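Local structure of scyllo-inositol 2-dehydrogenase (NADP(+)) IolW (Bacillus subtilis subsp. subtilis, 3GDO) at residues Val151-Tyr156 and Ser180-Gln185; Asp184-Leu189 and Leu222-Tyr227; Gly173-Leu178 and Phe213-Asp218; Ala202-Ala207 and Gly229-Ala234. The protein catalyses the reversible NADPH-dependent reduction of scyllo-inosose to scyllo-inositol and cannot use NADH in place of NADPH. All coordinates share one frame; numbering follows the deposited sequence.

Contact 1 (Val151-Tyr156 and Ser180-Gln185)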
loop_
_atom_site.group_PDB
_atom_site.type_symbol
_atom_site.label_atom_id
_atom_site.label_comp_id
_atom_site.label_asym_id
_atom_site.label_seq_id
_atom_site.Cartn_x
_atom_site.Cartn_y
_atom_site.Cartn_z
ATOM N N VAL B 151 -5.065 2.951 3.487
ATOM C CA VAL B 151 -6.236 2.162 3.905
ATOM C C VAL B 151 -6.490 1.108 2.850
ATOM O O VAL B 151 -6.506 1.423 1.633
ATOM C CB VAL B 151 -7.522 3.061 4.102
ATOM C CG1 VAL B 151 -8.633 2.255 4.702
ATOM C CG2 VAL B 151 -7.183 4.250 5.005
ATOM N N SER B 152 -6.644 -0.137 3.276
ATOM C CA SER B 152 -7.039 -1.164 2.280
ATOM C C SER B 152 -8.346 -1.823 2.577
ATOM O O SER B 152 -8.736 -1.987 3.736
ATOM C CB SER B 152 -5.949 -2.208 2.032
ATOM O OG SER B 152 -5.885 -3.144 3.062
ATOM N N TYR B 153 -9.061 -2.205 1.535
ATOM C CA TYR B 153 -10.423 -2.710 1.723
ATOM C C TYR B 153 -10.642 -3.811 0.704
ATOM O O TYR B 153 -11.152 -3.577 -0.385
ATOM C CB TYR B 153 -11.415 -1.576 1.468
ATOM C CG TYR B 153 -12.818 -1.764 2.023
ATOM C CD1 TYR B 153 -13.657 -0.645 2.207
ATOM C CD2 TYR B 153 -13.309 -3.028 2.396
ATOM C CE1 TYR B 153 -14.934 -0.800 2.704
ATOM C CE2 TYR B 153 -14.584 -3.184 2.925
ATOM C CZ TYR B 153 -15.396 -2.060 3.051
ATOM O OH TYR B 153 -16.665 -2.172 3.527
ATOM N N ASN B 154 -10.237 -5.016 1.075
ATOM C CA ASN B 154 -10.075 -6.085 0.120
ATOM C C ASN B 154 -11.161 -7.097 0.332
ATOM O O ASN B 154 -11.768 -7.137 1.389
ATOM C CB ASN B 154 -8.738 -6.783 0.343
ATOM C CG ASN B 154 -7.564 -5.928 0.027
ATOM O OD1 ASN B 154 -7.447 -5.339 -1.058
ATOM N ND2 ASN B 154 -6.635 -5.895 0.949
ATOM N N ARG B 155 -11.372 -7.978 -0.632
ATOM C CA ARG B 155 -12.203 -9.139 -0.359
ATOM C C ARG B 155 -11.641 -10.322 -1.180
ATOM O O ARG B 155 -10.824 -10.121 -2.086
ATOM C CB ARG B 155 -13.657 -8.839 -0.730
ATOM C CG ARG B 155 -13.852 -8.683 -2.233
ATOM C CD ARG B 155 -15.156 -7.961 -2.645
ATOM N NE ARG B 155 -15.071 -7.704 -4.081
ATOM C CZ ARG B 155 -16.092 -7.748 -4.938
ATOM N NH1 ARG B 155 -15.871 -7.521 -6.228
ATOM N NH2 ARG B 155 -17.327 -7.993 -4.511
ATOM N N TYR B 156 -12.094 -11.531 -0.872
ATOM C CA TYR B 156 -11.791 -12.707 -1.703
ATOM C C TYR B 156 -13.080 -13.183 -2.365
ATOM O O TYR B 156 -13.860 -13.878 -1.770
ATOM C CB TYR B 156 -11.161 -13.851 -0.888
ATOM C CG TYR B 156 -10.683 -15.007 -1.773
ATOM C CD1 TYR B 156 -9.585 -14.842 -2.639
ATOM C CD2 TYR B 156 -11.346 -16.234 -1.772
ATOM C CE1 TYR B 156 -9.157 -15.865 -3.449
ATOM C CE2 TYR B 156 -10.902 -17.282 -2.594
ATOM C CZ TYR B 156 -9.810 -17.083 -3.411
ATOM O OH TYR B 156 -9.364 -18.092 -4.218
ATOM N N SER B 180 -16.123 4.242 -1.607
ATOM C CA SER B 180 -16.862 5.399 -1.096
ATOM C C SER B 180 -16.725 5.534 0.426
ATOM O O SER B 180 -16.500 6.622 0.946
ATOM C CB SER B 180 -18.331 5.406 -1.582
ATOM O OG SER B 180 -19.063 4.310 -1.089
ATOM N N HIS B 181 -16.770 4.422 1.136
ATOM C CA HIS B 181 -16.626 4.450 2.598
ATOM C C HIS B 181 -15.271 4.992 3.094
ATOM O O HIS B 181 -15.218 5.725 4.088
ATOM C CB HIS B 181 -16.785 3.051 3.166
ATOM C CG HIS B 181 -18.176 2.511 3.099
ATOM N ND1 HIS B 181 -19.236 3.088 3.769
ATOM C CD2 HIS B 181 -18.675 1.417 2.472
ATOM C CE1 HIS B 181 -20.329 2.370 3.557
ATOM N NE2 HIS B 181 -20.018 1.365 2.753
ATOM N N ILE B 182 -14.177 4.577 2.461
ATOM C CA ILE B 182 -12.854 4.942 2.976
ATOM C C ILE B 182 -12.398 6.299 2.430
ATOM O O ILE B 182 -11.598 6.995 3.054
ATOM C CB ILE B 182 -11.814 3.775 2.773
ATOM C CG1 ILE B 182 -11.672 3.379 1.294
ATOM C CG2 ILE B 182 -12.253 2.539 3.584
ATOM C CD1 ILE B 182 -10.422 2.423 1.045
ATOM N N ILE B 183 -12.970 6.684 1.280
ATOM C CA ILE B 183 -12.844 8.035 0.754
ATOM C C ILE B 183 -13.531 9.033 1.712
ATOM O O ILE B 183 -12.968 10.080 2.045
ATOM C CB ILE B 183 -13.454 8.128 -0.654
ATOM C CG1 ILE B 183 -12.544 7.437 -1.672
ATOM C CG2 ILE B 183 -13.703 9.611 -1.079
ATOM C CD1 ILE B 183 -13.233 7.237 -3.074
ATOM N N ASP B 184 -14.724 8.697 2.176
ATOM C CA ASP B 184 -15.479 9.595 3.058
ATOM C C ASP B 184 -14.684 9.834 4.335
ATOM O O ASP B 184 -14.592 10.985 4.852
ATOM C CB ASP B 184 -16.874 9.013 3.400
ATOM C CG ASP B 184 -17.654 9.885 4.417
ATOM O OD1 ASP B 184 -18.118 10.978 4.026
ATOM O OD2 ASP B 184 -17.807 9.483 5.617
ATOM N N GLN B 185 -14.102 8.749 4.848
ATOM C CA GLN B 185 -13.324 8.821 6.081
ATOM C C GLN B 185 -12.146 9.766 5.883
ATOM O O GLN B 185 -11.863 10.627 6.735
ATOM C CB GLN B 185 -12.823 7.439 6.460
ATOM C CG GLN B 185 -13.925 6.552 7.033
ATOM C CD GLN B 185 -13.435 5.179 7.496
ATOM O OE1 GLN B 185 -12.375 4.713 7.096
ATOM N NE2 GLN B 185 -14.207 4.541 8.354
#
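Ile-182 meets both Val-151 and Tyr-153, and it loses more surface here than either of them. Its CG2 methyl is the main point of touch, lying 3.7 Å from CD1 of Tyr-153 and 3.8 Å from CG1 of Val-151. The longer branch bears on the same two residues, its CD1 being 4.1 Å from Tyr-153 CB. A chi1 of 58° places Ile-182 CG1 between the backbone N and the carbonyl carbon and turns both branches toward Val-151 and Tyr-153. Val-151 slides past the isoleucine in the opposite direction, using its CG1. The Tyr-153 ring receives CG2 at a slant, while CB of His-181 lies at the ring's edge, near its plane. Tyr-153 OH ends 4.2 Å from CD2 of the His-181 imidazole, too far for more than loose contact. With an alanine in place of Ile-182, both branches vanish and a gap is likely to open between the helix and the Val-151/Tyr-153 pair. Helix 174-190 packs here on the sheet of the C-terminal alpha/beta domain, where strand 146-152 runs out into a loop. Leu-226 of strand 222-228 touches Val-151 and Ile-182, Leu-178 of the helix touches Tyr-153, and Ile-183 turns to helix 323-342.

Contact 2 (Asp184-Leu189 and Leu222-Tyr227)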
loop_
_atom_site.group_PDB
_atom_site.type_symbol
_atom_site.label_atom_id
_atom_site.label_comp_id
_atom_site.label_asym_id
_atom_site.label_seq_id
_atom_site.Cartn_x
_atom_site.Cartn_y
_atom_site.Cartn_z
ATOM N N ASP B 184 -14.724 8.697 2.176
ATOM C CA ASP B 184 -15.479 9.595 3.058
ATOM C C ASP B 184 -14.684 9.834 4.335
ATOM O O ASP B 184 -14.592 10.985 4.852
ATOM C CB ASP B 184 -16.874 9.013 3.400
ATOM C CG ASP B 184 -17.654 9.885 4.417
ATOM O OD1 ASP B 184 -18.118 10.978 4.026
ATOM O OD2 ASP B 184 -17.807 9.483 5.617
ATOM N N GLN B 185 -14.102 8.749 4.848
ATOM C CA GLN B 185 -13.324 8.821 6.081
ATOM C C GLN B 185 -12.146 9.766 5.883
ATOM O O GLN B 185 -11.863 10.627 6.735
ATOM C CB GLN B 185 -12.823 7.439 6.460
ATOM C CG GLN B 185 -13.925 6.552 7.033
ATOM C CD GLN B 185 -13.435 5.179 7.496
ATOM O OE1 GLN B 185 -12.375 4.713 7.096
ATOM N NE2 GLN B 185 -14.207 4.541 8.354
ATOM N N THR B 186 -11.484 9.612 4.735
ATOM C CA THR B 186 -10.307 10.421 4.401
ATOM C C THR B 186 -10.672 11.892 4.265
ATOM O O THR B 186 -9.929 12.767 4.766
ATOM C CB THR B 186 -9.599 9.950 3.101
ATOM O OG1 THR B 186 -9.407 8.522 3.151
ATOM C CG2 THR B 186 -8.273 10.634 2.952
ATOM N N LEU B 187 -11.777 12.170 3.558
ATOM C CA LEU B 187 -12.260 13.557 3.395
ATOM C C LEU B 187 -12.632 14.111 4.770
ATOM O O LEU B 187 -12.325 15.251 5.081
ATOM C CB LEU B 187 -13.445 13.604 2.468
ATOM C CG LEU B 187 -13.139 13.183 1.016
ATOM C CD1 LEU B 187 -14.363 13.398 0.184
ATOM C CD2 LEU B 187 -11.944 13.866 0.437
ATOM N N HIS B 188 -13.220 13.266 5.603
ATOM C CA HIS B 188 -13.651 13.675 6.932
ATOM C C HIS B 188 -12.454 14.124 7.731
ATOM O O HIS B 188 -12.508 15.140 8.436
ATOM C CB HIS B 188 -14.388 12.544 7.666
ATOM C CG HIS B 188 -15.006 12.960 8.968
ATOM N ND1 HIS B 188 -15.961 13.959 9.058
ATOM C CD2 HIS B 188 -14.804 12.518 10.231
ATOM C CE1 HIS B 188 -16.340 14.087 10.320
ATOM N NE2 HIS B 188 -15.651 13.232 11.051
ATOM N N LEU B 189 -11.367 13.368 7.634
ATOM C CA LEU B 189 -10.174 13.683 8.421
ATOM C C LEU B 189 -9.382 14.874 7.897
ATOM O O LEU B 189 -8.889 15.632 8.686
ATOM C CB LEU B 189 -9.241 12.476 8.559
ATOM C CG LEU B 189 -9.598 11.235 9.371
ATOM C CD1 LEU B 189 -8.427 10.279 9.260
ATOM C CD2 LEU B 189 -9.882 11.558 10.842
ATOM N N LEU B 222 1.392 15.231 3.020
ATOM C CA LEU B 222 0.494 14.110 3.334
ATOM C C LEU B 222 0.055 13.368 2.065
ATOM O O LEU B 222 -0.423 13.985 1.078
ATOM C CB LEU B 222 -0.741 14.597 4.103
ATOM C CG LEU B 222 -1.934 13.643 4.317
ATOM C CD1 LEU B 222 -1.471 12.377 5.060
ATOM C CD2 LEU B 222 -3.121 14.311 5.079
ATOM N N GLN B 223 0.221 12.039 2.086
ATOM C CA GLN B 223 -0.241 11.193 0.954
ATOM C C GLN B 223 -1.227 10.195 1.507
ATOM O O GLN B 223 -0.927 9.513 2.508
ATOM C CB GLN B 223 0.927 10.480 0.252
ATOM C CG GLN B 223 1.921 11.440 -0.388
ATOM C CD GLN B 223 1.334 12.110 -1.629
ATOM O OE1 GLN B 223 0.756 11.463 -2.488
ATOM N NE2 GLN B 223 1.457 13.430 -1.697
ATOM N N ALA B 224 -2.419 10.167 0.924
ATOM C CA ALA B 224 -3.486 9.277 1.388
ATOM C C ALA B 224 -3.622 8.258 0.286
ATOM O O ALA B 224 -3.766 8.644 -0.894
ATOM C CB ALA B 224 -4.808 10.045 1.601
ATOM N N ILE B 225 -3.539 6.968 0.643
ATOM C CA ILE B 225 -3.511 5.916 -0.375
ATOM C C ILE B 225 -4.681 4.999 -0.053
ATOM O O ILE B 225 -4.727 4.464 1.056
ATOM C CB ILE B 225 -2.200 5.064 -0.323
ATOM C CG1 ILE B 225 -0.903 5.894 -0.420
ATOM C CG2 ILE B 225 -2.277 3.854 -1.313
ATOM C CD1 ILE B 225 -0.749 6.757 -1.594
ATOM N N LEU B 226 -5.606 4.800 -0.997
ATOM C CA LEU B 226 -6.827 4.024 -0.709
ATOM C C LEU B 226 -6.970 2.983 -1.784
ATOM O O LEU B 226 -6.954 3.314 -2.984
ATOM C CB LEU B 226 -8.081 4.905 -0.704
ATOM C CG LEU B 226 -8.034 6.136 0.191
ATOM C CD1 LEU B 226 -9.166 7.104 -0.208
ATOM C CD2 LEU B 226 -8.149 5.725 1.649
ATOM N N TYR B 227 -7.041 1.719 -1.359
ATOM C CA TYR B 227 -6.967 0.641 -2.327
ATOM C C TYR B 227 -7.747 -0.560 -1.875
ATOM O O TYR B 227 -8.037 -0.724 -0.676
ATOM C CB TYR B 227 -5.504 0.292 -2.646
ATOM C CG TYR B 227 -4.728 -0.322 -1.516
ATOM C CD1 TYR B 227 -4.684 -1.715 -1.362
ATOM C CD2 TYR B 227 -4.023 0.494 -0.586
ATOM C CE1 TYR B 227 -3.968 -2.287 -0.340
ATOM C CE2 TYR B 227 -3.291 -0.089 0.468
ATOM C CZ TYR B 227 -3.265 -1.484 0.572
ATOM O OH TYR B 227 -2.560 -2.112 1.579
#
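Thr-186 carries the helix 174-190 side of this contact and meets Ala-224 and Leu-226, two residues of strand 222-228 that point to the same side. The purely apolar part is one methyl pair: CG2 of Thr-186 lies 3.8 Å from CB of Ala-224. These are also the residues of closest backbone approach, their CA atoms 7.5 Å apart, a separation consistent with two small side chains between them.

The second kind of contact is van der Waals touch between a hydroxyl and methyl groups. Thr-186 OG1 lies 3.4 Å from CD2 of Leu-226 and 3.7 Å from its CD1, so the oxygen faces both ends of the isobutyl fork. The threonine's chi1 of -48° divides its branches, with OG1 beside the backbone N and CG2 anti to it.

Hydrogen bonding settles the polar end. The Thr-186 hydroxyl bonds to the carbonyl O of Ile-182, one turn earlier in its own helix, which explains how an OH can be buried against leucine methyls. The helix itself is held by bonds such as His-188 N to Asp-184 O, 2.8 Å.

On the strand's other face Ile-225 points away from the helix and packs on Tyr-212 of the second subunit. A sheet with helices on one face and a partner subunit on the other is the arrangement of the C-terminal alpha/beta domain in the Gfo/Idh/MocA family.

Contact 3 (Gly173-Leu178 and Phe213-Asp218)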
loop_
_atom_site.group_PDB
_atom_site.type_symbol
_atom_site.label_atom_id
_atom_site.label_comp_id
_atom_site.label_asym_id
_atom_site.label_seq_id
_atom_site.Cartn_x
_atom_site.Cartn_y
_atom_site.Cartn_z
ATOM N N GLY B 173 -19.758 -1.553 -9.079
ATOM C CA GLY B 173 -18.339 -1.915 -8.896
ATOM C C GLY B 173 -17.853 -1.529 -7.511
ATOM O O GLY B 173 -18.575 -0.859 -6.746
ATOM N N THR B 174 -16.613 -1.897 -7.190
ATOM C CA THR B 174 -16.190 -1.814 -5.797
ATOM C C THR B 174 -15.700 -0.415 -5.371
ATOM O O THR B 174 -15.638 -0.148 -4.175
ATOM C CB THR B 174 -15.055 -2.796 -5.504
ATOM O OG1 THR B 174 -14.044 -2.572 -6.486
ATOM C CG2 THR B 174 -15.557 -4.299 -5.498
ATOM N N LEU B 175 -15.317 0.443 -6.303
ATOM C CA LEU B 175 -14.920 1.808 -5.942
ATOM C C LEU B 175 -16.140 2.615 -5.428
ATOM O O LEU B 175 -16.079 3.283 -4.384
ATOM C CB LEU B 175 -14.226 2.517 -7.133
ATOM C CG LEU B 175 -13.873 3.995 -6.963
ATOM C CD1 LEU B 175 -12.899 4.235 -5.773
ATOM C CD2 LEU B 175 -13.344 4.611 -8.283
ATOM N N TYR B 176 -17.265 2.530 -6.144
ATOM C CA TYR B 176 -18.520 3.088 -5.617
ATOM C C TYR B 176 -18.974 2.391 -4.341
ATOM O O TYR B 176 -19.332 3.042 -3.360
ATOM C CB TYR B 176 -19.645 2.967 -6.632
ATOM C CG TYR B 176 -19.610 4.050 -7.691
ATOM C CD1 TYR B 176 -19.118 3.785 -8.971
ATOM C CD2 TYR B 176 -20.079 5.318 -7.400
ATOM C CE1 TYR B 176 -19.119 4.790 -9.958
ATOM C CE2 TYR B 176 -20.072 6.338 -8.366
ATOM C CZ TYR B 176 -19.596 6.069 -9.630
ATOM O OH TYR B 176 -19.593 7.095 -10.565
ATOM N N ASP B 177 -18.949 1.075 -4.338
ATOM C CA ASP B 177 -19.548 0.359 -3.231
ATOM C C ASP B 177 -18.683 0.352 -1.951
ATOM O O ASP B 177 -19.192 0.558 -0.851
ATOM C CB ASP B 177 -19.868 -1.059 -3.643
ATOM C CG ASP B 177 -20.597 -1.804 -2.568
ATOM O OD1 ASP B 177 -21.333 -1.167 -1.773
ATOM O OD2 ASP B 177 -20.456 -3.026 -2.497
ATOM N N LEU B 178 -17.384 0.168 -2.092
ATOM C CA LEU B 178 -16.488 0.053 -0.924
ATOM C C LEU B 178 -15.600 1.264 -0.817
ATOM O O LEU B 178 -15.418 1.806 0.280
ATOM C CB LEU B 178 -15.604 -1.210 -1.025
ATOM C CG LEU B 178 -16.276 -2.580 -1.240
ATOM C CD1 LEU B 178 -15.208 -3.686 -1.113
ATOM C CD2 LEU B 178 -17.431 -2.878 -0.349
ATOM N N PHE B 213 -9.281 -1.133 -7.201
ATOM C CA PHE B 213 -8.937 0.283 -7.263
ATOM C C PHE B 213 -7.744 0.564 -6.375
ATOM O O PHE B 213 -7.573 -0.028 -5.272
ATOM C CB PHE B 213 -10.146 1.184 -6.867
ATOM C CG PHE B 213 -10.598 0.990 -5.445
ATOM C CD1 PHE B 213 -9.956 1.663 -4.391
ATOM C CD2 PHE B 213 -11.629 0.124 -5.144
ATOM C CE1 PHE B 213 -10.346 1.450 -3.078
ATOM C CE2 PHE B 213 -12.004 -0.108 -3.841
ATOM C CZ PHE B 213 -11.379 0.583 -2.800
ATOM N N HIS B 214 -6.945 1.496 -6.848
ATOM C CA HIS B 214 -5.838 2.026 -6.089
ATOM C C HIS B 214 -5.823 3.559 -6.287
ATOM O O HIS B 214 -5.571 4.044 -7.390
ATOM C CB HIS B 214 -4.522 1.428 -6.620
ATOM C CG HIS B 214 -3.379 1.692 -5.712
ATOM N ND1 HIS B 214 -2.736 2.920 -5.661
ATOM C CD2 HIS B 214 -2.833 0.928 -4.729
ATOM C CE1 HIS B 214 -1.804 2.873 -4.719
ATOM N NE2 HIS B 214 -1.852 1.684 -4.131
ATOM N N LEU B 215 -6.115 4.319 -5.251
ATOM C CA LEU B 215 -6.165 5.775 -5.396
ATOM C C LEU B 215 -5.111 6.448 -4.539
ATOM O O LEU B 215 -4.897 6.050 -3.393
ATOM C CB LEU B 215 -7.541 6.306 -4.936
ATOM C CG LEU B 215 -8.739 6.392 -5.879
ATOM C CD1 LEU B 215 -9.114 5.012 -6.445
ATOM C CD2 LEU B 215 -9.906 6.968 -5.077
ATOM N N THR B 216 -4.472 7.469 -5.088
ATOM C CA THR B 216 -3.623 8.347 -4.299
ATOM C C THR B 216 -4.276 9.737 -4.235
ATOM O O THR B 216 -4.501 10.379 -5.298
ATOM C CB THR B 216 -2.195 8.481 -4.911
ATOM O OG1 THR B 216 -1.569 7.184 -4.979
ATOM C CG2 THR B 216 -1.329 9.451 -4.087
ATOM N N LEU B 217 -4.583 10.177 -3.027
ATOM C CA LEU B 217 -5.042 11.567 -2.783
ATOM C C LEU B 217 -3.907 12.453 -2.288
ATOM O O LEU B 217 -3.313 12.211 -1.215
ATOM C CB LEU B 217 -6.239 11.628 -1.826
ATOM C CG LEU B 217 -7.629 11.244 -2.358
ATOM C CD1 LEU B 217 -7.699 9.856 -2.971
ATOM C CD2 LEU B 217 -8.695 11.347 -1.238
ATOM N N ASP B 218 -3.602 13.457 -3.114
ATOM C CA ASP B 218 -2.413 14.262 -2.949
ATOM C C ASP B 218 -2.748 15.436 -2.031
ATOM O O ASP B 218 -3.513 16.329 -2.410
ATOM C CB ASP B 218 -1.908 14.734 -4.339
ATOM C CG ASP B 218 -0.656 15.652 -4.264
ATOM O OD1 ASP B 218 -0.038 15.821 -3.183
ATOM O OD2 ASP B 218 -0.301 16.215 -5.326
#
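Thr-174 and Leu-175, at the start of helix 174-190, meet the Phe-213 ring from two directions. Gly-173 holds the N-cap position just before them, its carbonyl O taking the bond from Asp-177 N. Thr-174 then comes to the rim of the phenyl ring: OG1 lies in the ring plane, 3.9 Å from CD2 of Phe-213. Its carbonyl O is 3.6 Å from CE2 of Phe-213 and approaches at a slant; the same oxygen accepts the helix bond from Leu-178 N at 2.7 Å, so its polar need is met within the helix.

Leu-175 supplies the other approach. CD1 stands over one face of the Phe-213 ring, 4.3 Å from the centroid and 22° off the normal, a CH-pi contact displaced toward the rim. The backbone joins in, with Leu-175 CA 3.8 Å from CD2 of the ring. The same CD1 reaches CD1 of Leu-215 at 3.9 Å, and one methyl therefore ties together two strand residues that point to the same side. With CG anti to the backbone N (chi1 174°), the leucine chain is carried out over the ring.

The axes of the two short segments pass 9.9 Å apart at 71°. The start of helix 174-190 thus lies on a face of the sheet of the C-terminal alpha/beta domain. Strand 212-219 runs between strands 222-228 and 195-201, and Val-200 of the latter also touches Leu-175. Helix 323-342 packs on the same residues, with Ile-333 against Leu-175 and Ala-336 against Leu-215.

Contact 4 (Ala202-Ala207 and Gly229-Ala234)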
loop_
_atom_site.group_PDB
_atom_site.type_symbol
_atom_site.label_atom_id
_atom_site.label_comp_id
_atom_site.label_asym_id
_atom_site.label_seq_id
_atom_site.Cartn_x
_atom_site.Cartn_y
_atom_site.Cartn_z
ATOM N N ALA B 202 -10.921 -4.003 -13.599
ATOM C CA ALA B 202 -11.464 -5.338 -13.378
ATOM C C ALA B 202 -10.307 -6.344 -13.524
ATOM O O ALA B 202 -9.834 -6.612 -14.622
ATOM C CB ALA B 202 -12.543 -5.608 -14.395
ATOM N N GLN B 203 -9.841 -6.870 -12.400
ATOM C CA GLN B 203 -8.897 -7.971 -12.387
ATOM C C GLN B 203 -9.472 -9.336 -12.732
ATOM O O GLN B 203 -8.777 -10.172 -13.298
ATOM C CB GLN B 203 -8.253 -8.083 -11.013
ATOM C CG GLN B 203 -6.903 -7.470 -10.977
ATOM C CD GLN B 203 -6.268 -7.516 -9.606
ATOM O OE1 GLN B 203 -6.944 -7.675 -8.574
ATOM N NE2 GLN B 203 -4.958 -7.362 -9.590
ATOM N N ARG B 204 -10.708 -9.592 -12.327
ATOM C CA ARG B 204 -11.227 -10.955 -12.401
ATOM C C ARG B 204 -11.495 -11.388 -13.841
ATOM O O ARG B 204 -11.765 -10.552 -14.724
ATOM C CB ARG B 204 -12.443 -11.149 -11.507
ATOM C CG ARG B 204 -12.067 -11.192 -10.035
ATOM C CD ARG B 204 -13.297 -11.170 -9.158
ATOM N NE ARG B 204 -14.182 -10.049 -9.478
ATOM C CZ ARG B 204 -15.394 -9.880 -8.959
ATOM N NH1 ARG B 204 -15.881 -10.751 -8.077
ATOM N NH2 ARG B 204 -16.128 -8.852 -9.336
ATOM N N GLU B 205 -11.404 -12.703 -14.044
ATOM C CA GLU B 205 -11.400 -13.328 -15.365
ATOM C C GLU B 205 -12.489 -12.831 -16.322
ATOM O O GLU B 205 -12.186 -12.411 -17.454
ATOM C CB GLU B 205 -11.455 -14.859 -15.242
ATOM C CG GLU B 205 -10.619 -15.555 -16.325
ATOM C CD GLU B 205 -11.203 -16.911 -16.755
ATOM O OE1 GLU B 205 -11.446 -17.781 -15.878
ATOM O OE2 GLU B 205 -11.428 -17.103 -17.973
ATOM N N ASN B 206 -13.742 -12.866 -15.892
ATOM C CA ASN B 206 -14.813 -12.435 -16.791
ATOM C C ASN B 206 -15.515 -11.143 -16.356
ATOM O O ASN B 206 -16.655 -10.901 -16.737
ATOM C CB ASN B 206 -15.821 -13.577 -16.970
ATOM C CG ASN B 206 -15.239 -14.742 -17.768
ATOM O OD1 ASN B 206 -14.881 -15.784 -17.205
ATOM N ND2 ASN B 206 -15.099 -14.547 -19.076
ATOM N N ALA B 207 -14.814 -10.315 -15.580
ATOM C CA ALA B 207 -15.419 -9.173 -14.869
ATOM C C ALA B 207 -16.054 -8.077 -15.745
ATOM O O ALA B 207 -15.434 -7.592 -16.690
ATOM C CB ALA B 207 -14.387 -8.548 -13.900
ATOM N N GLY B 229 -8.707 -4.759 -3.475
ATOM C CA GLY B 229 -8.884 -5.805 -4.516
ATOM C C GLY B 229 -9.917 -6.867 -4.199
ATOM O O GLY B 229 -10.425 -6.960 -3.058
ATOM N N SER B 230 -10.266 -7.668 -5.217
ATOM C CA SER B 230 -11.265 -8.706 -5.056
ATOM C C SER B 230 -10.713 -10.145 -5.160
ATOM O O SER B 230 -11.494 -11.101 -5.160
ATOM C CB SER B 230 -12.404 -8.498 -6.069
ATOM O OG SER B 230 -13.079 -7.286 -5.877
ATOM N N ILE B 231 -9.392 -10.296 -5.258
ATOM C CA ILE B 231 -8.749 -11.618 -5.296
ATOM C C ILE B 231 -7.679 -11.581 -4.245
ATOM O O ILE B 231 -6.508 -11.635 -4.551
ATOM C CB ILE B 231 -8.105 -11.958 -6.686
ATOM C CG1 ILE B 231 -8.988 -11.419 -7.835
ATOM C CG2 ILE B 231 -7.885 -13.493 -6.815
ATOM C CD1 ILE B 231 -8.415 -11.589 -9.223
ATOM N N VAL B 232 -8.106 -11.476 -2.990
ATOM C CA VAL B 232 -7.190 -11.247 -1.908
ATOM C C VAL B 232 -7.479 -12.255 -0.802
ATOM O O VAL B 232 -8.325 -12.002 0.051
ATOM C CB VAL B 232 -7.255 -9.775 -1.332
ATOM C CG1 VAL B 232 -6.317 -9.636 -0.110
ATOM C CG2 VAL B 232 -6.869 -8.741 -2.346
ATOM N N PRO B 233 -6.774 -13.411 -0.822
ATOM C CA PRO B 233 -7.077 -14.452 0.187
ATOM C C PRO B 233 -6.892 -13.940 1.613
ATOM O O PRO B 233 -7.695 -14.224 2.468
ATOM C CB PRO B 233 -6.059 -15.563 -0.157
ATOM C CG PRO B 233 -6.036 -15.520 -1.643
ATOM C CD PRO B 233 -5.987 -13.967 -1.943
ATOM N N ALA B 234 -5.841 -13.184 1.887
ATOM C CA ALA B 234 -5.710 -12.640 3.246
ATOM C C ALA B 234 -5.354 -11.189 3.193
ATOM O O ALA B 234 -4.542 -10.787 2.349
ATOM C CB ALA B 234 -4.686 -13.409 4.064
HETATM O O HOH W 1 -6.982 -8.688 -6.075
HETATM O O HOH W 2 -9.702 -7.569 -7.929
#
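Ser-230 lies under the flat end of Arg-204, its CB 4.1 Å from NE and over one face of the guanidinium, toward the rim. A bend at chi3 (-53°) turns the arginine's tip to that place. The backbone N of Ser-230 donates to a water 2.8 Å away, and that water is bonded to OE1 of Gln-203. The hydroxyl is engaged elsewhere, with Arg-155 NE and Asp-211 O.

Ile-231 follows with the main apolar touch. Its CD1 sits 3.8 Å from CG of Arg-204 and 3.9 Å from CB of Gln-203, so the end of the isoleucine fits against the aliphatic parts of two polar neighbours. Its backbone N donates to a second water at 3.0 Å, and this one lies 2.7 Å from Gln-203 OE1. The glutamine oxygen thus gathers both waters, while NE2 bonds to Lys-221 O of the second subunit.

Arg-204 has its own anchors in the salt bridge from NE to Asp-211 and the bond from NH1 to Arg-157 O. A methionine in its place would probably leave the Asp-211 carboxylate without that charged mate and the Arg-157 carbonyl without that donor.

The loops follow strands 195-201 and 222-228 and lie by the second subunit. The chemistry implies that their polar link is indirect, through two waters, whereas the direct touch is apolar and the charged end of Arg-204 is spent on outside partners.

Contacts 1, 2 and 3 share helix 174-190 and follow it across one sheet: the centres of contacts 1 and 3 are about 7 Å apart, and that of contact 2 lies about 10 Å from each. Their strands are bonded together, as by Val-151 N to Ile-225 O (2.9 Å) and Ala-224 O to Leu-217 N (2.8 Å). The centre of contact 4, between loops leaving that sheet, is about 15 Å from that of contact 1 and about 23 Å from that of contact 2; Asn-154 OD1 and Gly-229 N, 2.8 Å apart, join it to contact 1. Lys-96 pairs with Asp-177 and touches His-181, consistent with an active-site cleft beside the helix start, as in relatives.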